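Local coordinates for protein xyloglucan-specific endo-beta-1,4-glucanase (Uncultured bacterium, PDB 4W88) that probably hydrolyses internal beta-1,4-glucosidic bonds of xyloglucan, as a family 5 glycoside hydrolase specific for that plant cell-wall polysaccharide, at residues K157-N171 against T197-E211. The protein carries 1 engineered substitution. Residues are numbered along the deposited sequence; the frame is centred on the assembly and turned at random.
Sequences KEWSGGTPAERKLIN and TYGHNSDEPTLKDLE. With BGC (beta-D-glucopyranose), chain C; GAL (beta-D-galactopyranose), chain B; BGC (beta-D-glucopyranose), chain D; XYS (alpha-D-xylopyranose), chain E.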
ATOM      1  N   LYS A 157     -12.114   5.845  16.844  1.00 24.36           N
ATOM      2  CA  LYS A 157     -12.342   4.854  15.763  1.00 24.96           C
ATOM      3  C   LYS A 157     -11.265   4.857  14.687  1.00 25.53           C
ATOM      4  O   LYS A 157     -11.485   4.347  13.581  1.00 22.85           O
ATOM      5  CB  LYS A 157     -13.758   5.008  15.170  1.00 30.07           C
ATOM      6  CG  LYS A 157     -14.865   4.664  16.191  1.00 33.09           C
ATOM      7  CD  LYS A 157     -16.247   4.727  15.594  1.00 36.47           C
ATOM      8  CE  LYS A 157     -16.754   3.347  15.134  1.00 40.32           C
ATOM      9  NZ  LYS A 157     -15.932   2.792  13.990  1.00 31.16           N
ATOM     10  N   GLU A 158     -10.099   5.392  15.014  1.00 23.52           N
ATOM     11  CA  GLU A 158      -8.960   5.428  14.104  1.00 22.30           C
ATOM     12  C   GLU A 158      -8.728   4.114  13.383  1.00 19.42           C
ATOM     13  O   GLU A 158      -8.487   4.080  12.171  1.00 21.04           O
ATOM     14  CB  GLU A 158      -7.715   5.813  14.894  1.00 22.10           C
ATOM     15  CG  GLU A 158      -6.450   5.905  14.041  1.00 19.65           C
ATOM     16  CD  GLU A 158      -5.169   6.280  14.755  1.00 20.83           C
ATOM     17  OE1 GLU A 158      -5.176   6.441  16.000  1.00 25.51           O
ATOM     18  OE2 GLU A 158      -4.165   6.399  14.020  1.00 23.36           O
ATOM     19  N   TRP A 159      -8.786   3.008  14.132  1.00 20.71           N
ATOM     20  CA  TRP A 159      -8.480   1.697  13.570  1.00 25.95           C
ATOM     21  C   TRP A 159      -9.671   0.802  13.419  1.00 26.46           C
ATOM     22  O   TRP A 159      -9.502  -0.377  13.261  1.00 25.91           O
ATOM     23  CB  TRP A 159      -7.378   1.025  14.408  1.00 26.97           C
ATOM     24  CG  TRP A 159      -6.066   1.801  14.371  1.00 18.85           C
ATOM     25  CD1 TRP A 159      -5.419   2.408  15.423  1.00 22.69           C
ATOM     26  CD2 TRP A 159      -5.264   2.074  13.217  1.00 20.96           C
ATOM     27  NE1 TRP A 159      -4.241   2.970  15.003  1.00 23.34           N
ATOM     28  CE2 TRP A 159      -4.147   2.833  13.644  1.00 21.23           C
ATOM     29  CE3 TRP A 159      -5.380   1.771  11.874  1.00 24.69           C
ATOM     30  CZ2 TRP A 159      -3.146   3.225  12.758  1.00 26.91           C
ATOM     31  CZ3 TRP A 159      -4.418   2.172  11.019  1.00 26.29           C
ATOM     32  CH2 TRP A 159      -3.339   2.896  11.425  1.00 28.13           C
ATOM     33  N   SER A 160     -10.885   1.318  13.523  1.00 21.98           N
ATOM     34  CA  SER A 160     -12.070   0.529  13.283  1.00 27.31           C
ATOM     35  C   SER A 160     -12.940   1.125  12.209  1.00 26.36           C
ATOM     36  O   SER A 160     -14.167   0.979  12.261  1.00 26.37           O
ATOM     37  CB  SER A 160     -12.867   0.356  14.579  1.00 28.74           C
ATOM     38  OG  SER A 160     -13.281   1.612  15.099  1.00 27.13           O
ATOM     39  N   GLY A 161     -12.347   1.772  11.206  1.00 22.71           N
ATOM     40  CA  GLY A 161     -13.113   2.315  10.065  1.00 24.04           C
ATOM     41  C   GLY A 161     -13.741   3.690  10.233  1.00 19.61           C
ATOM     42  O   GLY A 161     -14.538   4.115   9.375  1.00 25.13           O
ATOM     43  N   GLY A 162     -13.406   4.372  11.338  1.00 23.24           N
ATOM     44  CA  GLY A 162     -13.842   5.744  11.510  1.00 24.75           C
ATOM     45  C   GLY A 162     -15.318   5.897  11.825  1.00 25.98           C
ATOM     46  O   GLY A 162     -15.977   4.935  12.168  1.00 25.48           O
ATOM     47  N   THR A 163     -15.805   7.122  11.672  1.00 27.30           N
ATOM     48  CA  THR A 163     -17.189   7.462  11.870  1.00 31.38           C
ATOM     49  C   THR A 163     -17.904   7.576  10.509  1.00 25.24           C
ATOM     50  O   THR A 163     -17.236   7.697   9.471  1.00 26.88           O
ATOM     51  CB  THR A 163     -17.332   8.825  12.567  1.00 30.05           C
ATOM     52  OG1 THR A 163     -16.853   9.860  11.679  1.00 29.74           O
ATOM     53  CG2 THR A 163     -16.544   8.810  13.870  1.00 35.57           C
ATOM     54  N   PRO A 164     -19.242   7.546  10.504  1.00 29.80           N
ATOM     55  CA  PRO A 164     -19.944   7.657   9.236  1.00 26.35           C
ATOM     56  C   PRO A 164     -19.608   8.929   8.478  1.00 28.63           C
ATOM     57  O   PRO A 164     -19.447   8.892   7.233  1.00 27.00           O
ATOM     58  CB  PRO A 164     -21.417   7.620   9.684  1.00 29.95           C
ATOM     59  CG  PRO A 164     -21.376   6.678  10.870  1.00 32.11           C
ATOM     60  CD  PRO A 164     -20.170   7.208  11.609  1.00 30.67           C
ATOM     61  N   ALA A 165     -19.473  10.062   9.193  1.00 27.95           N
ATOM     62  CA  ALA A 165     -19.112  11.311   8.479  1.00 26.50           C
ATOM     63  C   ALA A 165     -17.701  11.231   7.832  1.00 26.18           C
ATOM     64  O   ALA A 165     -17.442  11.754   6.755  1.00 25.39           O
ATOM     65  CB  ALA A 165     -19.228  12.520   9.400  1.00 30.71           C
ATOM     66  N   GLU A 166     -16.786  10.587   8.536  1.00 24.39           N
ATOM     67  CA  GLU A 166     -15.435  10.401   8.027  1.00 22.94           C
ATOM     68  C   GLU A 166     -15.451   9.535   6.768  1.00 20.82           C
ATOM     69  O   GLU A 166     -14.699   9.771   5.819  1.00 23.51           O
ATOM     70  CB  GLU A 166     -14.548   9.788   9.091  1.00 20.72           C
ATOM     71  CG  GLU A 166     -14.009  10.773  10.143  1.00 21.44           C
ATOM     72  CD  GLU A 166     -13.163  10.092  11.190  1.00 23.46           C
ATOM     73  OE1 GLU A 166     -13.729   9.162  11.840  1.00 25.21           O
ATOM     74  OE2 GLU A 166     -11.942  10.418  11.289  1.00 26.38           O
ATOM     75  N   ARG A 167     -16.255   8.483   6.779  1.00 21.97           N
ATOM     76  CA  ARG A 167     -16.342   7.638   5.633  1.00 27.11           C
ATOM     77  C   ARG A 167     -16.939   8.371   4.419  1.00 20.57           C
ATOM     78  O   ARG A 167     -16.492   8.106   3.309  1.00 24.45           O
ATOM     79  CB  ARG A 167     -17.072   6.352   5.943  1.00 25.75           C
ATOM     80  CG  ARG A 167     -16.291   5.486   6.904  1.00 21.46           C
ATOM     81  CD  ARG A 167     -16.879   4.105   7.021  1.00 24.15           C
ATOM     82  NE  ARG A 167     -18.164   4.049   7.655  1.00 27.70           N
ATOM     83  CZ  ARG A 167     -18.403   3.888   8.966  1.00 24.61           C
ATOM     84  NH1 ARG A 167     -17.445   3.849   9.826  1.00 33.02           N
ATOM     85  NH2 ARG A 167     -19.652   3.813   9.386  1.00 35.19           N
ATOM     86  N   LYS A 168     -17.912   9.274   4.624  1.00 24.21           N
ATOM     87  CA  LYS A 168     -18.361  10.177   3.541  1.00 24.45           C
ATOM     88  C   LYS A 168     -17.199  11.017   2.977  1.00 29.08           C
ATOM     89  O   LYS A 168     -17.084  11.176   1.760  1.00 24.79           O
ATOM     90  CB  LYS A 168     -19.603  11.066   3.914  1.00 31.00           C
ATOM     91  CG  LYS A 168     -20.900  10.362   4.300  1.00 38.10           C
ATOM     92  CD  LYS A 168     -22.098  11.358   4.429  1.00 58.48           C
ATOM     93  CE  LYS A 168     -22.213  12.031   5.811  1.00 78.82           C
ATOM     94  NZ  LYS A 168     -23.008  11.313   6.879  1.00 87.24           N
ATOM     95  N   LEU A 169     -16.364  11.570   3.873  1.00 21.23           N
ATOM     96  CA  LEU A 169     -15.200  12.362   3.477  1.00 23.47           C
ATOM     97  C   LEU A 169     -14.225  11.510   2.670  1.00 22.34           C
ATOM     98  O   LEU A 169     -13.679  11.979   1.672  1.00 20.16           O
ATOM     99  CB  LEU A 169     -14.518  12.953   4.713  1.00 20.18           C
ATOM    100  CG  LEU A 169     -13.164  13.620   4.513  1.00 18.88           C
ATOM    101  CD1 LEU A 169     -13.297  14.850   3.590  1.00 20.84           C
ATOM    102  CD2 LEU A 169     -12.566  14.045   5.829  1.00 24.69           C
ATOM    103  N   ILE A 170     -14.028  10.259   3.063  1.00 20.57           N
ATOM    104  CA  ILE A 170     -13.113   9.362   2.311  1.00 18.59           C
ATOM    105  C   ILE A 170     -13.632   9.210   0.890  1.00 20.81           C
ATOM    106  O   ILE A 170     -12.879   9.295  -0.089  1.00 21.72           O
ATOM    107  CB  ILE A 170     -12.974   8.012   2.955  1.00 19.23           C
ATOM    108  CG1 ILE A 170     -12.199   8.183   4.286  1.00 21.21           C
ATOM    109  CG2 ILE A 170     -12.228   7.063   1.992  1.00 21.79           C
ATOM    110  CD1 ILE A 170     -10.830   8.861   4.297  1.00 23.30           C
ATOM    111  N   ASN A 171     -14.945   9.018   0.769  1.00 20.89           N
ATOM    112  CA  ASN A 171     -15.509   8.916  -0.587  1.00 20.89           C
ATOM    113  C   ASN A 171     -15.248  10.182  -1.458  1.00 20.99           C
ATOM    114  O   ASN A 171     -14.918  10.044  -2.650  1.00 23.36           O
ATOM    115  CB  ASN A 171     -17.024   8.564  -0.626  1.00 20.37           C
ATOM    116  CG  ASN A 171     -17.313   7.212  -0.045  1.00 21.62           C
ATOM    117  OD1 ASN A 171     -16.524   6.274  -0.151  1.00 23.93           O
ATOM    118  ND2 ASN A 171     -18.437   7.115   0.644  1.00 25.68           N
ATOM    119  N   THR A 197     -10.626   2.400   1.586  1.00 17.67           N
ATOM    120  CA  THR A 197     -11.496   2.682   2.680  1.00 17.39           C
ATOM    121  C   THR A 197     -10.802   3.530   3.763  1.00 21.46           C
ATOM    122  O   THR A 197      -9.584   3.686   3.779  1.00 19.35           O
ATOM    123  CB  THR A 197     -11.912   1.368   3.343  1.00 18.42           C
ATOM    124  OG1 THR A 197     -10.710   0.675   3.647  1.00 18.85           O
ATOM    125  CG2 THR A 197     -12.850   0.509   2.455  1.00 23.97           C
ATOM    126  N   TYR A 198     -11.599   4.036   4.696  1.00 21.93           N
ATOM    127  CA  TYR A 198     -11.064   4.740   5.863  1.00 18.69           C
ATOM    128  C   TYR A 198     -10.060   3.790   6.536  1.00 18.55           C
ATOM    129  O   TYR A 198     -10.382   2.606   6.785  1.00 18.32           O
ATOM    130  CB  TYR A 198     -12.175   5.036   6.866  1.00 18.11           C
ATOM    131  CG  TYR A 198     -11.695   5.815   8.056  1.00 18.27           C
ATOM    132  CD1 TYR A 198     -11.070   5.196   9.178  1.00 20.91           C
ATOM    133  CD2 TYR A 198     -11.846   7.199   8.109  1.00 20.37           C
ATOM    134  CE1 TYR A 198     -10.627   5.988  10.244  1.00 19.93           C
ATOM    135  CE2 TYR A 198     -11.453   7.957   9.210  1.00 23.11           C
ATOM    136  CZ  TYR A 198     -10.868   7.366  10.274  1.00 22.04           C
ATOM    137  OH  TYR A 198     -10.477   8.141  11.333  1.00 20.89           O
ATOM    138  N   GLY A 199      -8.842   4.269   6.798  1.00 19.50           N
ATOM    139  CA  GLY A 199      -7.818   3.432   7.425  1.00 20.11           C
ATOM    140  C   GLY A 199      -7.353   2.198   6.671  1.00 17.23           C
ATOM    141  O   GLY A 199      -6.685   1.344   7.284  1.00 18.14           O
ATOM    142  N   HIS A 200      -7.727   2.057   5.390  1.00 19.36           N
ATOM    143  CA  HIS A 200      -7.625   0.800   4.683  1.00 19.54           C
ATOM    144  C   HIS A 200      -8.288  -0.378   5.447  1.00 17.63           C
ATOM    145  O   HIS A 200      -7.907  -1.547   5.268  1.00 18.83           O
ATOM    146  CB  HIS A 200      -6.170   0.503   4.385  1.00 15.82           C
ATOM    147  CG  HIS A 200      -5.613   1.120   3.129  1.00 16.63           C
ATOM    148  ND1 HIS A 200      -5.376   2.470   2.985  1.00 19.81           N
ATOM    149  CD2 HIS A 200      -5.271   0.557   1.944  1.00 16.00           C
ATOM    150  CE1 HIS A 200      -4.877   2.710   1.786  1.00 19.08           C
ATOM    151  NE2 HIS A 200      -4.821   1.566   1.131  1.00 18.05           N
ATOM    152  N   ASN A 201      -9.282  -0.058   6.276  1.00 18.60           N
ATOM    153  CA  ASN A 201     -10.054  -1.009   7.099  1.00 17.87           C
ATOM    154  C   ASN A 201     -11.055  -1.785   6.237  1.00 19.83           C
ATOM    155  O   ASN A 201     -11.600  -1.249   5.278  1.00 20.61           O
ATOM    156  CB  ASN A 201     -10.748  -0.248   8.248  1.00 20.56           C
ATOM    157  CG  ASN A 201     -11.599  -1.141   9.117  1.00 22.26           C
ATOM    158  OD1 ASN A 201     -12.782  -1.391   8.817  1.00 23.58           O
ATOM    159  ND2 ASN A 201     -11.020  -1.641  10.194  1.00 27.72           N
ATOM    160  N   SER A 202     -11.251  -3.063   6.595  1.00 24.69           N
ATOM    161  CA  SER A 202     -12.152  -3.986   5.878  1.00 23.91           C
ATOM    162  C   SER A 202     -13.322  -4.545   6.705  1.00 28.26           C
ATOM    163  O   SER A 202     -13.916  -5.565   6.320  1.00 28.52           O
ATOM    164  CB  SER A 202     -11.354  -5.152   5.274  1.00 23.11           C
ATOM    165  OG  SER A 202     -10.814  -5.912   6.272  1.00 30.04           O
ATOM    166  N   ASP A 203     -13.644  -3.904   7.820  1.00 24.62           N
ATOM    167  CA  ASP A 203     -14.829  -4.276   8.620  1.00 22.91           C
ATOM    168  C   ASP A 203     -16.078  -3.980   7.780  1.00 27.06           C
ATOM    169  O   ASP A 203     -16.103  -3.049   6.916  1.00 24.96           O
ATOM    170  CB  ASP A 203     -14.899  -3.508   9.948  1.00 25.34           C
ATOM    171  CG  ASP A 203     -13.678  -3.699  10.845  1.00 28.97           C
ATOM    172  OD1 ASP A 203     -12.859  -4.603  10.667  1.00 29.25           O
ATOM    173  OD2 ASP A 203     -13.557  -2.896  11.822  1.00 37.85           O
ATOM    174  N   GLU A 204     -17.141  -4.722   8.099  1.00 28.82           N
ATOM    175  CA  GLU A 204     -18.375  -4.656   7.338  1.00 31.52           C
ATOM    176  C   GLU A 204     -18.932  -3.216   7.204  1.00 30.01           C
ATOM    177  O   GLU A 204     -19.231  -2.794   6.060  1.00 30.10           O
ATOM    178  CB  GLU A 204     -19.466  -5.655   7.842  1.00 34.59           C
ATOM    179  CG  GLU A 204     -20.738  -5.497   7.025  1.00 43.46           C
ATOM    180  CD  GLU A 204     -21.636  -6.698   7.119  1.00 46.94           C
ATOM    181  OE1 GLU A 204     -21.525  -7.444   8.099  1.00 76.78           O
ATOM    182  OE2 GLU A 204     -22.400  -6.876   6.186  1.00 51.64           O
ATOM    183  N   PRO A 205     -19.051  -2.461   8.341  1.00 28.94           N
ATOM    184  CA  PRO A 205     -19.587  -1.117   8.207  1.00 32.66           C
ATOM    185  C   PRO A 205     -18.731  -0.221   7.266  1.00 29.88           C
ATOM    186  O   PRO A 205     -19.260   0.655   6.543  1.00 30.98           O
ATOM    187  CB  PRO A 205     -19.565  -0.588   9.662  1.00 32.65           C
ATOM    188  CG  PRO A 205     -19.513  -1.796  10.514  1.00 35.09           C
ATOM    189  CD  PRO A 205     -18.705  -2.765   9.743  1.00 35.96           C
ATOM    190  N   THR A 206     -17.402  -0.428   7.282  1.00 25.62           N
ATOM    191  CA  THR A 206     -16.509   0.389   6.470  1.00 26.04           C
ATOM    192  C   THR A 206     -16.707   0.075   4.990  1.00 25.64           C
ATOM    193  O   THR A 206     -16.723   0.979   4.161  1.00 25.80           O
ATOM    194  CB  THR A 206     -15.069   0.089   6.850  1.00 24.59           C
ATOM    195  OG1 THR A 206     -14.951  -0.013   8.283  1.00 25.41           O
ATOM    196  CG2 THR A 206     -14.105   1.092   6.260  1.00 24.97           C
ATOM    197  N   LEU A 207     -16.877  -1.205   4.662  1.00 23.87           N
ATOM    198  CA  LEU A 207     -17.071  -1.579   3.262  1.00 25.63           C
ATOM    199  C   LEU A 207     -18.458  -1.167   2.781  1.00 26.82           C
ATOM    200  O   LEU A 207     -18.588  -0.735   1.645  1.00 27.69           O
ATOM    201  CB  LEU A 207     -16.869  -3.075   3.088  1.00 28.36           C
ATOM    202  CG  LEU A 207     -15.467  -3.655   3.269  1.00 29.90           C
ATOM    203  CD1 LEU A 207     -15.532  -5.189   3.237  1.00 35.24           C
ATOM    204  CD2 LEU A 207     -14.537  -3.137   2.195  1.00 35.16           C
ATOM    205  N   LYS A 208     -19.487  -1.360   3.634  1.00 30.37           N
ATOM    206  CA  LYS A 208     -20.863  -0.951   3.323  1.00 32.12           C
ATOM    207  C   LYS A 208     -20.916   0.532   2.932  1.00 34.09           C
ATOM    208  O   LYS A 208     -21.678   0.907   2.074  1.00 29.71           O
ATOM    209  CB  LYS A 208     -21.797  -1.257   4.502  1.00 33.34           C
ATOM    210  CG  LYS A 208     -23.246  -0.944   4.294  1.00 47.78           C
ATOM    211  CD  LYS A 208     -24.060  -1.333   5.541  1.00 53.45           C
ATOM    212  CE  LYS A 208     -24.088  -2.846   5.788  1.00 68.49           C
ATOM    213  NZ  LYS A 208     -25.026  -3.281   6.873  1.00 78.85           N
ATOM    214  N   ASP A 209     -20.075   1.375   3.498  1.00 28.56           N
ATOM    215  CA  ASP A 209     -20.158   2.808   3.185  1.00 28.69           C
ATOM    216  C   ASP A 209     -19.289   3.247   2.030  1.00 27.08           C
ATOM    217  O   ASP A 209     -19.276   4.419   1.718  1.00 27.48           O
ATOM    218  CB  ASP A 209     -19.778   3.660   4.410  1.00 28.62           C
ATOM    219  CG  ASP A 209     -20.901   3.744   5.430  1.00 34.66           C
ATOM    220  OD1 ASP A 209     -22.039   3.322   5.124  1.00 33.22           O
ATOM    221  OD2 ASP A 209     -20.666   4.213   6.550  1.00 31.39           O
ATOM    222  N   LEU A 210     -18.482   2.374   1.469  1.00 24.40           N
ATOM    223  CA  LEU A 210     -17.537   2.774   0.421  1.00 22.10           C
ATOM    224  C   LEU A 210     -18.261   2.968  -0.894  1.00 25.29           C
ATOM    225  O   LEU A 210     -18.887   2.063  -1.411  1.00 26.67           O
ATOM    226  CB  LEU A 210     -16.466   1.712   0.201  1.00 23.94           C
ATOM    227  CG  LEU A 210     -15.387   2.033  -0.843  1.00 24.40           C
ATOM    228  CD1 LEU A 210     -14.427   3.118  -0.354  1.00 25.99           C
ATOM    229  CD2 LEU A 210     -14.621   0.783  -1.163  1.00 25.90           C
ATOM    230  N   GLU A 211     -18.158   4.161  -1.451  1.00 23.81           N
ATOM    231  CA  GLU A 211     -18.717   4.450  -2.781  1.00 26.45           C
ATOM    232  C   GLU A 211     -17.824   3.891  -3.846  1.00 22.92           C
ATOM    233  O   GLU A 211     -16.589   4.058  -3.791  1.00 23.46           O
ATOM    234  CB  GLU A 211     -18.788   5.950  -2.971  1.00 30.00           C
ATOM    235  CG  GLU A 211     -19.534   6.391  -4.176  1.00 44.74           C
ATOM    236  CD  GLU A 211     -19.634   7.893  -4.248  1.00 47.34           C
ATOM    237  OE1 GLU A 211     -19.627   8.584  -3.183  1.00 47.20           O
ATOM    238  OE2 GLU A 211     -19.681   8.370  -5.396  1.00 59.80           O
TER
HETATM  239  C2  BGC C   1      -5.930  -2.561  16.500  1.00 37.84           C
HETATM  240  C3  BGC C   1      -5.243  -2.914  15.142  1.00 41.10           C
HETATM  241  C4  BGC C   1      -4.467  -1.646  14.867  1.00 34.16           C
HETATM  242  C5  BGC C   1      -3.988  -1.232  16.281  1.00 42.80           C
HETATM  243  C6  BGC C   1      -3.456   0.201  16.395  1.00 50.02           C
HETATM  244  C1  BGC C   1      -5.136  -2.571  17.832  1.00 64.49           C
HETATM  245  O1  BGC C   1      -5.692  -2.566  19.264  1.00 56.27           O
HETATM  246  O2  BGC C   1      -6.797  -3.569  16.726  1.00 36.85           O
HETATM  247  O3  BGC C   1      -6.187  -3.312  14.153  1.00 50.94           O
HETATM  248  O4  BGC C   1      -3.135  -1.630  14.454  1.00 44.00           O
HETATM  249  O5  BGC C   1      -4.703  -1.302  17.528  1.00 60.93           O
HETATM  250  O6  BGC C   1      -2.041   0.132  16.703  1.00 61.17           O
HETATM  251  C1  GAL B   3      -1.593   4.508  17.819  0.80 40.51           C
HETATM  252  C2  GAL B   3      -2.753   5.549  17.849  0.80 35.68           C
HETATM  253  C3  GAL B   3      -2.485   6.275  19.181  0.80 42.59           C
HETATM  254  C4  GAL B   3      -2.588   5.299  20.362  0.80 36.32           C
HETATM  255  C5  GAL B   3      -1.401   4.364  20.176  0.80 38.63           C
HETATM  256  C6  GAL B   3      -1.141   3.479  21.364  0.80 29.61           C
HETATM  257  O2  GAL B   3      -2.803   6.604  16.899  0.80 29.78           O
HETATM  258  O3  GAL B   3      -3.279   7.425  19.334  0.80 49.93           O
HETATM  259  O4  GAL B   3      -3.830   4.607  20.352  0.80 42.95           O
HETATM  260  O5  GAL B   3      -1.649   3.647  18.970  0.80 41.09           O
HETATM  261  O6  GAL B   3       0.150   2.982  21.253  0.80 31.91           O
HETATM  262  C2  BGC D   4      -1.383  -0.823  12.822  1.00 42.17           C
HETATM  263  C3  BGC D   4      -1.007  -0.311  11.423  1.00 37.19           C
HETATM  264  C4  BGC D   4      -1.484  -1.228  10.348  1.00 44.55           C
HETATM  265  C5  BGC D   4      -2.962  -1.434  10.875  1.00 41.69           C
HETATM  266  C6  BGC D   4      -3.517  -2.378   9.877  1.00 51.07           C
HETATM  267  C1  BGC D   4      -2.806  -0.892  13.248  1.00 33.51           C
HETATM  268  O2  BGC D   4      -0.991   0.200  13.612  1.00 46.23           O
HETATM  269  O3  BGC D   4       0.398  -0.245  11.410  1.00 47.55           O
HETATM  270  O4  BGC D   4      -0.958  -0.786   8.991  1.00 32.00           O
HETATM  271  O5  BGC D   4      -3.144  -1.805  12.351  1.00 34.93           O
HETATM  272  O6  BGC D   4      -4.903  -2.604   9.895  1.00 46.30           O
HETATM  273  C1  XYS E   2      -1.124   1.175  17.204  1.00 35.50           C
HETATM  274  C2  XYS E   2      -0.637   2.558  16.621  1.00 29.67           C
HETATM  275  C3  XYS E   2      -0.154   2.452  15.158  1.00 35.80           C
HETATM  276  C4  XYS E   2       0.945   1.358  15.057  1.00 37.75           C
HETATM  277  C5  XYS E   2       0.654   0.102  15.900  1.00 35.24           C
HETATM  278  O2  XYS E   2      -1.653   3.622  16.699  1.00 34.77           O
HETATM  279  O3  XYS E   2       0.271   3.750  14.630  1.00 38.13           O
HETATM  280  O4  XYS E   2       1.167   0.863  13.688  1.00 39.27           O
HETATM  281  O5  XYS E   2       0.134   0.425  17.198  1.00 38.40           O
HETATM  282  O   HOH W   1     -16.324   0.223  10.599  1.00 36.84           O
HETATM  283  O   HOH W   2     -15.861  -1.799  12.603  1.00 40.41           O
HETATM  284  O   HOH W   3     -20.827   7.103   5.773  1.00 38.87           O
HETATM  285  O   HOH W   4     -15.007   5.913  -2.572  1.00 24.18           O
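The ring of Y198 takes the CA of G162 over one face, a CH-pi contact 3.6 Å from the ring centroid, while E158 O and E166 OE2 lie at its edge. With CG anti to the backbone N (chi1 -177°), Y198 runs into the loop 157-163 and its OH gives a 2.7 Å hydrogen bond to E166 OE2, arriving from above the carboxylate plane; the Y198 OH is also hydrogen-bonded to M152 N, and E166 OE2 to T112 OG1. I170 CG1 makes an apolar contact with the ring, 4.0 Å from Y198 CD2. E166 also closes a capping box with T163 at the start of helix 164-182.

The guanidinium of R167 has T163 O and P164 N over one face and the P205 carbonyl over the other. In its plane, NE and NH2 both grip D209 OD2 side-on, with NE-OD2 at 2.7 Å, and NH1 reaches back to G161 O, so that the group's rotation is fixed. Farther along the helix, the N171 amide bridges two backbone groups of 209-211: its ND2 donates to D209 O and its OD1 accepts from E211 N, each at 3.0 Å.

At the sugar end, W159 lays one face against both glucose units, with C1 of the chain D unit over the ring centre, and the other against E158 CG. Its NE1 donates to the xylose O2 (3.2 Å), and E158 OE1 accepts from the galactose O2. An alanine in place of W159 would probably leave both glucose units without their stacking platform and take away the N-H given to the xylose O2. The two segments follow strands 142-145 and 193-196 of an eight-stranded TIM barrel, and the loop 157-163 brings E158 and W159 to the glycan site, with the turn at 198-201 packed behind it.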